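Local atomic coordinates of maltose operon transcriptional repressor (Staphylococcus aureus subsp. aureus Mu50, PDB entry 3HCW), a protein that probably represses a maltose operon, the fragment here being the periplasmic-binding-protein-like domain that, as in LacI/GalR relatives, would sense an effector. Residues E120-H125 with A225-S230; R124-I127 with E133-F136; I127-D132 with D221-T226; Y231-A236 with K280-T285. One frame throughout, in Å; residues are numbered along the deposited sequence.

Interaction 1. Residues E120-H125 with A225-S230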
loop_
_atom_site.group_PDB
_atom_site.type_symbol
_atom_site.label_atom_id
_atom_site.label_comp_id
_atom_site.label_asym_id
_atom_site.label_seq_id
_atom_site.Cartn_x
_atom_site.Cartn_y
_atom_site.Cartn_z
ATOM N N GLU A 120 -0.842 -1.518 -25.251
ATOM C CA GLU A 120 -1.557 -1.920 -26.447
ATOM C C GLU A 120 -2.599 -2.985 -26.137
ATOM O O GLU A 120 -3.695 -2.918 -26.660
ATOM C CB GLU A 120 -0.590 -2.444 -27.496
ATOM C CG GLU A 120 0.083 -1.345 -28.247
ATOM C CD GLU A 120 1.122 -1.814 -29.216
ATOM O OE1 GLU A 120 1.302 -3.047 -29.374
ATOM O OE2 GLU A 120 1.756 -0.924 -29.821
ATOM N N ASN A 121 -2.237 -3.958 -25.296
ATOM C CA ASN A 121 -3.164 -4.977 -24.826
ATOM C C ASN A 121 -4.344 -4.374 -24.076
ATOM O O ASN A 121 -5.491 -4.775 -24.290
ATOM C CB ASN A 121 -2.454 -5.989 -23.919
ATOM C CG ASN A 121 -1.516 -6.877 -24.674
ATOM O OD1 ASN A 121 -1.647 -7.038 -25.878
ATOM N ND2 ASN A 121 -0.546 -7.458 -23.969
ATOM N N LEU A 122 -4.055 -3.419 -23.191
ATOM C CA LEU A 122 -5.105 -2.761 -22.419
ATOM C C LEU A 122 -5.983 -1.904 -23.317
ATOM O O LEU A 122 -7.218 -1.992 -23.229
ATOM C CB LEU A 122 -4.522 -1.924 -21.274
ATOM C CG LEU A 122 -5.491 -1.313 -20.256
ATOM C CD1 LEU A 122 -6.002 -2.381 -19.311
ATOM C CD2 LEU A 122 -4.805 -0.198 -19.462
ATOM N N THR A 123 -5.350 -1.101 -24.182
ATOM C CA THR A 123 -6.087 -0.207 -25.075
ATOM C C THR A 123 -6.973 -1.019 -26.028
ATOM O O THR A 123 -8.103 -0.641 -26.271
ATOM C CB THR A 123 -5.159 0.763 -25.896
ATOM O OG1 THR A 123 -4.219 1.418 -25.026
ATOM C CG2 THR A 123 -5.986 1.831 -26.606
ATOM N N ARG A 124 -6.454 -2.127 -26.558
ATOM C CA ARG A 124 -7.234 -3.017 -27.439
ATOM C C ARG A 124 -8.479 -3.558 -26.749
ATOM O O ARG A 124 -9.562 -3.548 -27.330
ATOM C CB ARG A 124 -6.385 -4.201 -27.932
ATOM C CG ARG A 124 -6.017 -4.166 -29.405
ATOM C CD ARG A 124 -7.232 -4.440 -30.291
ATOM N NE ARG A 124 -7.447 -5.861 -30.564
ATOM C CZ ARG A 124 -8.523 -6.363 -31.171
ATOM N NH1 ARG A 124 -9.511 -5.568 -31.570
ATOM N NH2 ARG A 124 -8.620 -7.671 -31.375
ATOM N N HIS A 125 -8.310 -4.015 -25.510
ATOM C CA HIS A 125 -9.410 -4.582 -24.715
ATOM C C HIS A 125 -10.593 -3.635 -24.527
ATOM O O HIS A 125 -11.759 -4.061 -24.659
ATOM C CB HIS A 125 -8.911 -5.064 -23.352
ATOM C CG HIS A 125 -10.005 -5.283 -22.356
ATOM N ND1 HIS A 125 -10.851 -6.371 -22.408
ATOM C CD2 HIS A 125 -10.404 -4.548 -21.290
ATOM C CE1 HIS A 125 -11.718 -6.301 -21.417
ATOM N NE2 HIS A 125 -11.472 -5.201 -20.726
ATOM N N ALA A 225 -9.647 1.817 -16.627
ATOM C CA ALA A 225 -8.606 0.816 -16.529
ATOM C C ALA A 225 -7.265 1.490 -16.220
ATOM O O ALA A 225 -7.111 2.697 -16.419
ATOM C CB ALA A 225 -8.520 0.013 -17.828
ATOM N N THR A 226 -6.302 0.705 -15.741
ATOM C CA THR A 226 -4.990 1.224 -15.370
ATOM C C THR A 226 -3.886 0.164 -15.427
ATOM O O THR A 226 -4.104 -0.927 -15.946
ATOM C CB THR A 226 -5.027 1.890 -13.969
ATOM O OG1 THR A 226 -3.756 2.498 -13.686
ATOM C CG2 THR A 226 -5.396 0.889 -12.889
ATOM N N PHE A 227 -2.706 0.502 -14.898
ATOM C CA PHE A 227 -1.566 -0.410 -14.840
ATOM C C PHE A 227 -1.159 -0.696 -13.404
ATOM O O PHE A 227 -1.453 0.095 -12.509
ATOM C CB PHE A 227 -0.362 0.167 -15.589
ATOM C CG PHE A 227 -0.610 0.412 -17.044
ATOM C CD1 PHE A 227 -0.173 -0.502 -18.004
ATOM C CD2 PHE A 227 -1.261 1.572 -17.461
ATOM C CE1 PHE A 227 -0.396 -0.250 -19.351
ATOM C CE2 PHE A 227 -1.475 1.831 -18.793
ATOM C CZ PHE A 227 -1.050 0.929 -19.734
ATOM N N ASN A 228 -0.387 -1.724 -13.241
ATOM C CA ASN A 228 -0.248 -2.342 -11.985
ATOM C C ASN A 228 -1.110 -2.914 -10.995
ATOM O O ASN A 228 -1.279 -2.407 -9.937
ATOM C CB ASN A 228 1.150 -2.259 -11.435
ATOM C CG ASN A 228 1.338 -1.083 -10.610
ATOM O OD1 ASN A 228 1.667 -1.170 -9.428
ATOM N ND2 ASN A 228 1.133 0.054 -11.213
ATOM N N ASP A 229 -1.634 -4.042 -11.376
ATOM C CA ASP A 229 -2.625 -4.739 -10.563
ATOM C C ASP A 229 -2.076 -5.081 -9.190
ATOM O O ASP A 229 -0.971 -5.593 -9.068
ATOM C CB ASP A 229 -3.071 -6.032 -11.245
ATOM C CG ASP A 229 -4.264 -6.672 -10.556
ATOM O OD1 ASP A 229 -5.168 -5.928 -10.127
ATOM O OD2 ASP A 229 -4.303 -7.916 -10.437
ATOM N N SER A 230 -2.855 -4.753 -8.169
ATOM C CA SER A 230 -2.617 -5.208 -6.816
ATOM C C SER A 230 -3.983 -5.393 -6.174
ATOM O O SER A 230 -5.018 -5.295 -6.844
ATOM C CB SER A 230 -1.814 -4.164 -6.035
ATOM O OG SER A 230 -2.600 -3.003 -5.799
#

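Interaction 2. Residues R124-I127 with E133-F136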
loop_
_atom_site.group_PDB
_atom_site.type_symbol
_atom_site.label_atom_id
_atom_site.label_comp_id
_atom_site.label_asym_id
_atom_site.label_seq_id
_atom_site.Cartn_x
_atom_site.Cartn_y
_atom_site.Cartn_z
ATOM N N ARG A 124 -6.454 -2.127 -26.558
ATOM C CA ARG A 124 -7.234 -3.017 -27.439
ATOM C C ARG A 124 -8.479 -3.558 -26.749
ATOM O O ARG A 124 -9.562 -3.548 -27.330
ATOM C CB ARG A 124 -6.385 -4.201 -27.932
ATOM C CG ARG A 124 -6.017 -4.166 -29.405
ATOM C CD ARG A 124 -7.232 -4.440 -30.291
ATOM N NE ARG A 124 -7.447 -5.861 -30.564
ATOM C CZ ARG A 124 -8.523 -6.363 -31.171
ATOM N NH1 ARG A 124 -9.511 -5.568 -31.570
ATOM N NH2 ARG A 124 -8.620 -7.671 -31.375
ATOM N N HIS A 125 -8.310 -4.015 -25.510
ATOM C CA HIS A 125 -9.410 -4.582 -24.715
ATOM C C HIS A 125 -10.593 -3.635 -24.527
ATOM O O HIS A 125 -11.759 -4.061 -24.659
ATOM C CB HIS A 125 -8.911 -5.064 -23.352
ATOM C CG HIS A 125 -10.005 -5.283 -22.356
ATOM N ND1 HIS A 125 -10.851 -6.371 -22.408
ATOM C CD2 HIS A 125 -10.404 -4.548 -21.290
ATOM C CE1 HIS A 125 -11.718 -6.301 -21.417
ATOM N NE2 HIS A 125 -11.472 -5.201 -20.726
ATOM N N VAL A 126 -10.306 -2.365 -24.219
ATOM C CA VAL A 126 -11.387 -1.387 -24.048
ATOM C C VAL A 126 -12.115 -1.126 -25.364
ATOM O O VAL A 126 -13.337 -0.955 -25.373
ATOM C CB VAL A 126 -10.970 -0.071 -23.296
ATOM C CG1 VAL A 126 -10.323 -0.402 -21.970
ATOM C CG2 VAL A 126 -10.049 0.807 -24.118
ATOM N N ILE A 127 -11.370 -1.165 -26.471
ATOM C CA ILE A 127 -11.947 -0.996 -27.813
ATOM C C ILE A 127 -12.852 -2.176 -28.161
ATOM O O ILE A 127 -13.934 -1.986 -28.711
ATOM C CB ILE A 127 -10.846 -0.740 -28.868
ATOM C CG1 ILE A 127 -10.193 0.625 -28.594
ATOM C CG2 ILE A 127 -11.397 -0.827 -30.291
ATOM C CD1 ILE A 127 -9.115 1.038 -29.601
ATOM N N GLU A 133 -14.424 7.255 -27.909
ATOM C CA GLU A 133 -13.359 8.180 -27.553
ATOM C C GLU A 133 -12.533 7.658 -26.368
ATOM O O GLU A 133 -13.072 7.052 -25.451
ATOM C CB GLU A 133 -13.964 9.555 -27.251
ATOM C CG GLU A 133 -13.048 10.748 -27.536
ATOM C CD GLU A 133 -12.501 11.410 -26.274
ATOM O OE1 GLU A 133 -13.306 11.764 -25.380
ATOM O OE2 GLU A 133 -11.267 11.597 -26.185
ATOM N N LEU A 134 -11.222 7.893 -26.408
ATOM C CA LEU A 134 -10.300 7.427 -25.367
ATOM C C LEU A 134 -9.527 8.572 -24.710
ATOM O O LEU A 134 -9.163 9.549 -25.369
ATOM C CB LEU A 134 -9.312 6.413 -25.948
ATOM C CG LEU A 134 -9.858 5.134 -26.590
ATOM C CD1 LEU A 134 -8.852 4.511 -27.538
ATOM C CD2 LEU A 134 -10.273 4.141 -25.525
ATOM N N ILE A 135 -9.285 8.439 -23.405
ATOM C CA ILE A 135 -8.498 9.404 -22.628
ATOM C C ILE A 135 -7.384 8.664 -21.882
ATOM O O ILE A 135 -7.652 7.687 -21.177
ATOM C CB ILE A 135 -9.386 10.182 -21.610
ATOM C CG1 ILE A 135 -10.546 10.891 -22.312
ATOM C CG2 ILE A 135 -8.552 11.200 -20.821
ATOM C CD1 ILE A 135 -11.847 10.919 -21.502
ATOM N N PHE A 136 -6.138 9.105 -22.073
ATOM C CA PHE A 136 -5.015 8.617 -21.278
ATOM C C PHE A 136 -4.572 9.689 -20.294
ATOM O O PHE A 136 -4.307 10.826 -20.679
ATOM C CB PHE A 136 -3.817 8.204 -22.145
ATOM C CG PHE A 136 -2.806 7.335 -21.423
ATOM C CD1 PHE A 136 -2.881 5.936 -21.514
ATOM C CD2 PHE A 136 -1.776 7.908 -20.660
ATOM C CE1 PHE A 136 -1.955 5.118 -20.853
ATOM C CE2 PHE A 136 -0.845 7.104 -19.991
ATOM C CZ PHE A 136 -0.934 5.704 -20.089
#

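Interaction 3. Residues I127-D132 with D221-T226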
loop_
_atom_site.group_PDB
_atom_site.type_symbol
_atom_site.label_atom_id
_atom_site.label_comp_id
_atom_site.label_asym_id
_atom_site.label_seq_id
_atom_site.Cartn_x
_atom_site.Cartn_y
_atom_site.Cartn_z
ATOM N N ILE A 127 -11.370 -1.165 -26.471
ATOM C CA ILE A 127 -11.947 -0.996 -27.813
ATOM C C ILE A 127 -12.852 -2.176 -28.161
ATOM O O ILE A 127 -13.934 -1.986 -28.711
ATOM C CB ILE A 127 -10.846 -0.740 -28.868
ATOM C CG1 ILE A 127 -10.193 0.625 -28.594
ATOM C CG2 ILE A 127 -11.397 -0.827 -30.291
ATOM C CD1 ILE A 127 -9.115 1.038 -29.601
ATOM N N GLU A 128 -12.423 -3.378 -27.771
ATOM C CA GLU A 128 -13.212 -4.606 -27.934
ATOM C C GLU A 128 -14.559 -4.571 -27.210
ATOM O O GLU A 128 -15.489 -5.256 -27.619
ATOM C CB GLU A 128 -12.413 -5.841 -27.500
ATOM C CG GLU A 128 -11.279 -6.214 -28.456
ATOM C CD GLU A 128 -10.377 -7.334 -27.931
ATOM O OE1 GLU A 128 -10.045 -7.340 -26.726
ATOM O OE2 GLU A 128 -9.981 -8.204 -28.737
ATOM N N GLN A 129 -14.661 -3.772 -26.147
ATOM C CA GLN A 129 -15.934 -3.587 -25.441
ATOM C C GLN A 129 -16.839 -2.584 -26.162
ATOM O O GLN A 129 -18.048 -2.568 -25.947
ATOM C CB GLN A 129 -15.705 -3.137 -23.996
ATOM C CG GLN A 129 -14.765 -4.020 -23.195
ATOM C CD GLN A 129 -15.024 -5.496 -23.404
ATOM O OE1 GLN A 129 -14.214 -6.192 -24.015
ATOM N NE2 GLN A 129 -16.155 -5.981 -22.906
ATOM N N GLY A 130 -16.242 -1.751 -27.014
ATOM C CA GLY A 130 -16.980 -0.761 -27.791
ATOM C C GLY A 130 -16.833 0.635 -27.225
ATOM O O GLY A 130 -17.513 0.989 -26.268
ATOM N N VAL A 131 -15.932 1.425 -27.805
ATOM C CA VAL A 131 -15.758 2.819 -27.389
ATOM C C VAL A 131 -15.648 3.749 -28.578
ATOM O O VAL A 131 -15.227 3.345 -29.661
ATOM C CB VAL A 131 -14.501 3.047 -26.496
ATOM C CG1 VAL A 131 -14.780 2.671 -25.072
ATOM C CG2 VAL A 131 -13.296 2.309 -27.034
ATOM N N ASP A 132 -16.011 5.004 -28.360
ATOM C CA ASP A 132 -15.887 6.015 -29.390
ATOM C C ASP A 132 -14.647 6.864 -29.162
ATOM O O ASP A 132 -13.900 7.132 -30.099
ATOM C CB ASP A 132 -17.150 6.883 -29.441
ATOM C CG ASP A 132 -18.399 6.075 -29.782
ATOM O OD1 ASP A 132 -19.316 6.012 -28.937
ATOM O OD2 ASP A 132 -18.457 5.489 -30.889
ATOM N N ASP A 221 -21.231 5.463 -17.284
ATOM C CA ASP A 221 -20.916 6.700 -18.011
ATOM C C ASP A 221 -19.605 6.521 -18.758
ATOM O O ASP A 221 -19.518 6.841 -19.934
ATOM C CB ASP A 221 -20.855 7.916 -17.083
ATOM C CG ASP A 221 -22.220 8.332 -16.564
ATOM O OD1 ASP A 221 -23.170 8.424 -17.368
ATOM O OD2 ASP A 221 -22.334 8.596 -15.346
ATOM N N VAL A 222 -18.595 6.001 -18.055
ATOM C CA VAL A 222 -17.276 5.755 -18.639
ATOM C C VAL A 222 -16.677 4.462 -18.116
ATOM O O VAL A 222 -16.927 4.057 -16.984
ATOM C CB VAL A 222 -16.242 6.907 -18.375
ATOM C CG1 VAL A 222 -16.601 8.148 -19.138
ATOM C CG2 VAL A 222 -16.071 7.193 -16.878
ATOM N N MET A 223 -15.888 3.808 -18.960
ATOM C CA MET A 223 -15.132 2.629 -18.566
ATOM C C MET A 223 -13.736 3.077 -18.100
ATOM O O MET A 223 -13.183 4.079 -18.582
ATOM C CB MET A 223 -15.020 1.630 -19.732
ATOM C CG MET A 223 -16.338 0.882 -20.143
ATOM S SD MET A 223 -16.110 -0.363 -21.474
ATOM C CE MET A 223 -14.811 0.364 -22.438
ATOM N N THR A 224 -13.167 2.357 -17.143
ATOM C CA THR A 224 -11.857 2.742 -16.613
ATOM C C THR A 224 -10.945 1.544 -16.516
ATOM O O THR A 224 -11.410 0.406 -16.372
ATOM C CB THR A 224 -11.934 3.477 -15.230
ATOM O OG1 THR A 224 -12.516 2.621 -14.247
ATOM C CG2 THR A 224 -12.763 4.764 -15.323
ATOM N N ALA A 225 -9.647 1.817 -16.627
ATOM C CA ALA A 225 -8.606 0.816 -16.529
ATOM C C ALA A 225 -7.265 1.490 -16.220
ATOM O O ALA A 225 -7.111 2.697 -16.419
ATOM C CB ALA A 225 -8.520 0.013 -17.828
ATOM N N THR A 226 -6.302 0.705 -15.741
ATOM C CA THR A 226 -4.990 1.224 -15.370
ATOM C C THR A 226 -3.886 0.164 -15.427
ATOM O O THR A 226 -4.104 -0.927 -15.946
ATOM C CB THR A 226 -5.027 1.890 -13.969
ATOM O OG1 THR A 226 -3.756 2.498 -13.686
ATOM C CG2 THR A 226 -5.396 0.889 -12.889
#

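Interaction 4. Residues Y231-A236 with K280-T285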
loop_
_atom_site.group_PDB
_atom_site.type_symbol
_atom_site.label_atom_id
_atom_site.label_comp_id
_atom_site.label_asym_id
_atom_site.label_seq_id
_atom_site.Cartn_x
_atom_site.Cartn_y
_atom_site.Cartn_z
ATOM N N TYR A 231 -3.970 -5.619 -4.867
ATOM C CA TYR A 231 -5.172 -5.715 -4.063
ATOM C C TYR A 231 -6.008 -4.439 -4.139
ATOM O O TYR A 231 -7.229 -4.497 -4.027
ATOM C CB TYR A 231 -4.809 -6.058 -2.606
ATOM C CG TYR A 231 -5.995 -6.425 -1.739
ATOM C CD1 TYR A 231 -6.798 -7.534 -2.040
ATOM C CD2 TYR A 231 -6.313 -5.669 -0.616
ATOM C CE1 TYR A 231 -7.896 -7.871 -1.241
ATOM C CE2 TYR A 231 -7.402 -5.997 0.193
ATOM C CZ TYR A 231 -8.191 -7.090 -0.122
ATOM O OH TYR A 231 -9.267 -7.389 0.686
ATOM N N LEU A 232 -5.350 -3.306 -4.387
ATOM C CA LEU A 232 -6.007 -1.993 -4.385
ATOM C C LEU A 232 -6.898 -1.714 -5.586
ATOM O O LEU A 232 -7.913 -1.042 -5.448
ATOM C CB LEU A 232 -4.974 -0.875 -4.223
ATOM C CG LEU A 232 -4.232 -0.861 -2.882
ATOM C CD1 LEU A 232 -3.150 0.203 -2.885
ATOM C CD2 LEU A 232 -5.199 -0.659 -1.709
ATOM N N THR A 233 -6.515 -2.212 -6.759
ATOM C CA THR A 233 -7.364 -2.106 -7.939
ATOM C C THR A 233 -8.484 -3.146 -7.885
ATOM O O THR A 233 -9.584 -2.889 -8.354
ATOM C CB THR A 233 -6.571 -2.273 -9.239
ATOM O OG1 THR A 233 -5.647 -3.356 -9.104
ATOM C CG2 THR A 233 -5.802 -1.005 -9.570
ATOM N N GLU A 234 -8.184 -4.311 -7.306
ATOM C CA GLU A 234 -9.170 -5.353 -7.046
ATOM C C GLU A 234 -10.343 -4.876 -6.177
ATOM O O GLU A 234 -11.485 -5.238 -6.423
ATOM C CB GLU A 234 -8.492 -6.553 -6.379
ATOM C CG GLU A 234 -9.386 -7.789 -6.288
ATOM C CD GLU A 234 -8.686 -9.015 -5.711
ATOM O OE1 GLU A 234 -9.391 -9.846 -5.106
ATOM O OE2 GLU A 234 -7.449 -9.153 -5.865
ATOM N N ILE A 235 -10.059 -4.067 -5.161
ATOM C CA ILE A 235 -11.119 -3.594 -4.265
ATOM C C ILE A 235 -11.361 -2.082 -4.376
ATOM O O ILE A 235 -11.884 -1.458 -3.451
ATOM C CB ILE A 235 -10.921 -4.060 -2.786
ATOM C CG1 ILE A 235 -9.628 -3.487 -2.187
ATOM C CG2 ILE A 235 -10.941 -5.606 -2.700
ATOM C CD1 ILE A 235 -9.600 -3.478 -0.672
ATOM N N ALA A 236 -11.008 -1.513 -5.531
ATOM C CA ALA A 236 -11.371 -0.133 -5.871
ATOM C C ALA A 236 -12.876 -0.038 -6.109
ATOM O O ALA A 236 -13.559 -1.054 -6.169
ATOM C CB ALA A 236 -10.610 0.333 -7.107
ATOM N N LYS A 280 -5.928 -8.350 -16.484
ATOM C CA LYS A 280 -6.938 -8.858 -15.555
ATOM C C LYS A 280 -8.211 -8.037 -15.770
ATOM O O LYS A 280 -8.258 -6.857 -15.401
ATOM C CB LYS A 280 -6.485 -8.698 -14.092
ATOM C CG LYS A 280 -5.155 -9.350 -13.705
ATOM C CD LYS A 280 -5.357 -10.768 -13.172
ATOM C CE LYS A 280 -4.168 -11.241 -12.340
ATOM N NZ LYS A 280 -2.903 -11.309 -13.130
ATOM N N ILE A 281 -9.232 -8.656 -16.365
ATOM C CA ILE A 281 -10.503 -7.985 -16.662
ATOM C C ILE A 281 -11.405 -7.965 -15.441
ATOM O O ILE A 281 -11.646 -9.002 -14.817
ATOM C CB ILE A 281 -11.234 -8.652 -17.841
ATOM C CG1 ILE A 281 -10.307 -8.695 -19.065
ATOM C CG2 ILE A 281 -12.551 -7.917 -18.156
ATOM C CD1 ILE A 281 -10.788 -9.611 -20.204
ATOM N N ARG A 282 -11.880 -6.776 -15.080
ATOM C CA ARG A 282 -12.778 -6.627 -13.935
ATOM C C ARG A 282 -14.007 -5.799 -14.336
ATOM O O ARG A 282 -14.216 -5.539 -15.519
ATOM C CB ARG A 282 -12.033 -6.020 -12.732
ATOM C CG ARG A 282 -10.878 -6.882 -12.199
ATOM C CD ARG A 282 -10.594 -6.639 -10.716
ATOM N NE ARG A 282 -9.483 -7.483 -10.250
ATOM C CZ ARG A 282 -8.194 -7.156 -10.367
ATOM N NH1 ARG A 282 -7.838 -5.992 -10.913
ATOM N NH2 ARG A 282 -7.256 -7.992 -9.946
ATOM N N LYS A 283 -14.799 -5.375 -13.353
ATOM C CA LYS A 283 -16.080 -4.694 -13.595
ATOM C C LYS A 283 -15.960 -3.369 -14.386
ATOM O O LYS A 283 -16.840 -3.041 -15.187
ATOM C CB LYS A 283 -16.822 -4.505 -12.253
ATOM C CG LYS A 283 -17.974 -3.477 -12.228
ATOM C CD LYS A 283 -19.230 -3.940 -12.987
ATOM C CE LYS A 283 -20.135 -4.807 -12.128
ATOM N NZ LYS A 283 -21.301 -5.317 -12.903
ATOM N N SER A 284 -14.850 -2.650 -14.217
ATOM C CA SER A 284 -14.722 -1.304 -14.777
ATOM C C SER A 284 -14.628 -1.238 -16.303
ATOM O O SER A 284 -14.746 -0.165 -16.872
ATOM C CB SER A 284 -13.550 -0.568 -14.143
ATOM O OG SER A 284 -12.323 -1.113 -14.576
ATOM N N THR A 285 -14.405 -2.372 -16.960
ATOM C CA THR A 285 -14.559 -2.446 -18.417
ATOM C C THR A 285 -15.626 -3.453 -18.856
ATOM O O THR A 285 -15.642 -3.872 -20.006
ATOM C CB THR A 285 -13.239 -2.790 -19.144
ATOM O OG1 THR A 285 -12.719 -4.032 -18.647
ATOM C CG2 THR A 285 -12.204 -1.674 -18.983
#

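Interaction 1. Residues E120-H125 with A225-S230
Leu122 holds its CG anti to the backbone N (chi1 -172°), which sends both methyls from helix 115-129 down onto strand 222-227, while Phe227, the last residue of the strand, turns its ring back toward the helix with CG beside the backbone N (chi1 -61°). The leucine forks over the strand. Its CD1 meets Ala225 CB at 3.8 Å, and its CD2 passes over Thr226 O at 3.7 Å to reach the Phe227 ring. There CD2 sits over one face, displaced toward the rim, 4.2 Å from the ring centroid and 24° off the normal, a CH-pi contact. Each residue type suits its place: alanine is small enough to let the helix lie over the strand, leucine has two branches to serve two neighbours, and phenylalanine offers a broad flat surface. The axes of helix 120-125 and strand 225-227 run antiparallel, 9.6 Å apart at closest, the helix-on-sheet packing of the alpha/beta fold in periplasmic-binding-protein-like domains. Ile243 on the neighbouring strand 241-244 and Leu279 on the strand beyond it also touch Leu122, whereas Thr226 points its side chain away from the helix and gives its hydroxyl to a hydrogen bond with Ser198 O. The contact between the segments is therefore carried by methyls and an aromatic face, and burial of apolar surface, with a small CH-pi contribution, probably supplies most of its stability.

Interaction 2. Residues R124-I127 with E133-F136
Val126 is the first residue of the helical segment 124-127 to touch the strand, and it does so with one methyl. Its CG2 lies 3.6 Å from CD2 of Leu134, the two side chains meeting at a slant. The valine torsion (chi1 -54°) places CG2 between the backbone N and the carbonyl carbon, on the side that faces the strand, and CG1 is left to pack on Thr285. A beta-branched residue suits this spot because the fork at CB keeps its methyls close to the helix backbone, with few rotamers open to them. The helix 115-129 and the strand 133-139 are consecutive in the chain and joined by a short turn. The strand lies in the parallel part of the sheet, between strands 194-198 and 163-169, so this is an alpha/beta unit of the Rossmann-like architecture found in periplasmic-binding-protein-like domains. One residue on, Ile127 starts less directly aimed at the strand, but its chain extends from CB through CG1 to CD1 (chi2 -178°) and the end comes round to Leu134. Ile127 CD1 stands 4.0 Å from Leu134 CD1, the side chains crossing at about a right angle. Leu134 thus spreads its branches under successive helix residues, CD2 to the valine and CD1 to the isoleucine. Phe153 and Ala195 also touch the leucine, and Val156 of helix 144-159 and Leu162 lie against Ile127.

Interaction 3. Residues I127-D132 with D221-T226
Met223 reaches up from strand 222-227 and puts its thioether end between Gln129, near the end of helix 115-129, and Val131 just beyond it. Its methyl CE lies 3.5 Å from Val131 CG1, a close apolar contact in which the two side chains run at a slant to one another. The sulfur and the methyl both meet Gln129 CB, SD at 3.8 Å, so the aliphatic root of the glutamine packs on the methionine before its chain bends off. The reach comes from an extended middle (chi2 -177°), and a turn at the last torsion (chi3 -33°) swings CE to the valine. Methionine suits the place because it is long, unbranched and pliant enough to follow a changing backbone. Here a helix packs over a parallel part of the mixed sheet of a periplasmic-binding-protein-like domain, and the chain leaves that helix to enter strand 133-139. The exit is made by Gly130, whose N bonds to Ile127 O at 2.9 Å. Its positive phi (103°) would press a side chain against the preceding carbonyl oxygen, which explains glycine at the turn; Val131 follows in an extended conformation with its CB aimed at the strand. Farther out, Arg287 NH2 hydrogen-bonds Gln129 O. Ala195 and Leu162 touch Val131, and backbone bonds to Gln194 and Ile196 hold Met223 within the sheet.

Interaction 4. Residues Y231-A236 with K280-T285
Arg282 belongs to the loop that follows strand 272-280 of this periplasmic-binding-protein-like domain, and it lays its side chain against the short helix 231-234, which comes soon after strand 222-227. It buries the most surface here. The chain is stretched from CG to NE (chi3 180°), which carries the guanidinium from its loop to the helix. Glu234 comes second, and its backbone side does much of the touching: CA lies over one face of the guanidinium, offset toward the rim, 3.9 Å from Arg282 NE. Its side chain crosses the arginine at a slant, with Glu234 CG 4.0 Å from Arg282 NE. Lys280 CB covers the opposite face, sandwiching the flat cation between aliphatic carbons. Arginine suits the place, since a planar group can pack by its faces while its N-H groups serve other partners: NH1 forms a salt bridge with Asp229 and a hydrogen bond with Gln240 O. Thr233, third in buried area, brings its hydroxyl obliquely to the guanidinium; Asp229 OD1 and Ser230 O both lie in hydrogen-bonding geometry to that hydroxyl and must share its single proton. Ala236, just past the helix, hydrogen-bonds Ser209 of the second subunit. The opposite charges of Glu234 and Arg282 probably attract without a salt bridge: the carboxylate and guanidinium planes are 11° apart, but Glu234 OE2 lies well out of the guanidinium plane, 4.2 Å from Arg282 NH2, with no N-H pointing at it.

How the interactions relate
Helix 115-129 supplies a segment to interactions 1, 2 and 3, and strand 222-227 to interactions 1 and 3. The centres of interactions 2 and 3 are about 5 Å apart, joined where Met223 CE meets Val126 O at 3.5 Å. Interactions 1 and 2, centres about 10 Å apart, meet through Phe227 CE2 and Phe136 CE1, 3.9 Å from each other. Interaction 4 lies about 11 Å from interaction 1, centre to centre, and His125 NE2 probably hydrogen-bonds Thr285 OG1 at 2.7 Å; Thr224 O and Ser284 OG, 2.5 Å apart in a probable hydrogen bond, tie it to interaction 3. A glycerol about 5 Å from the Phe227 side chain, probably from crystallisation, may mark a pocket beside interaction 1.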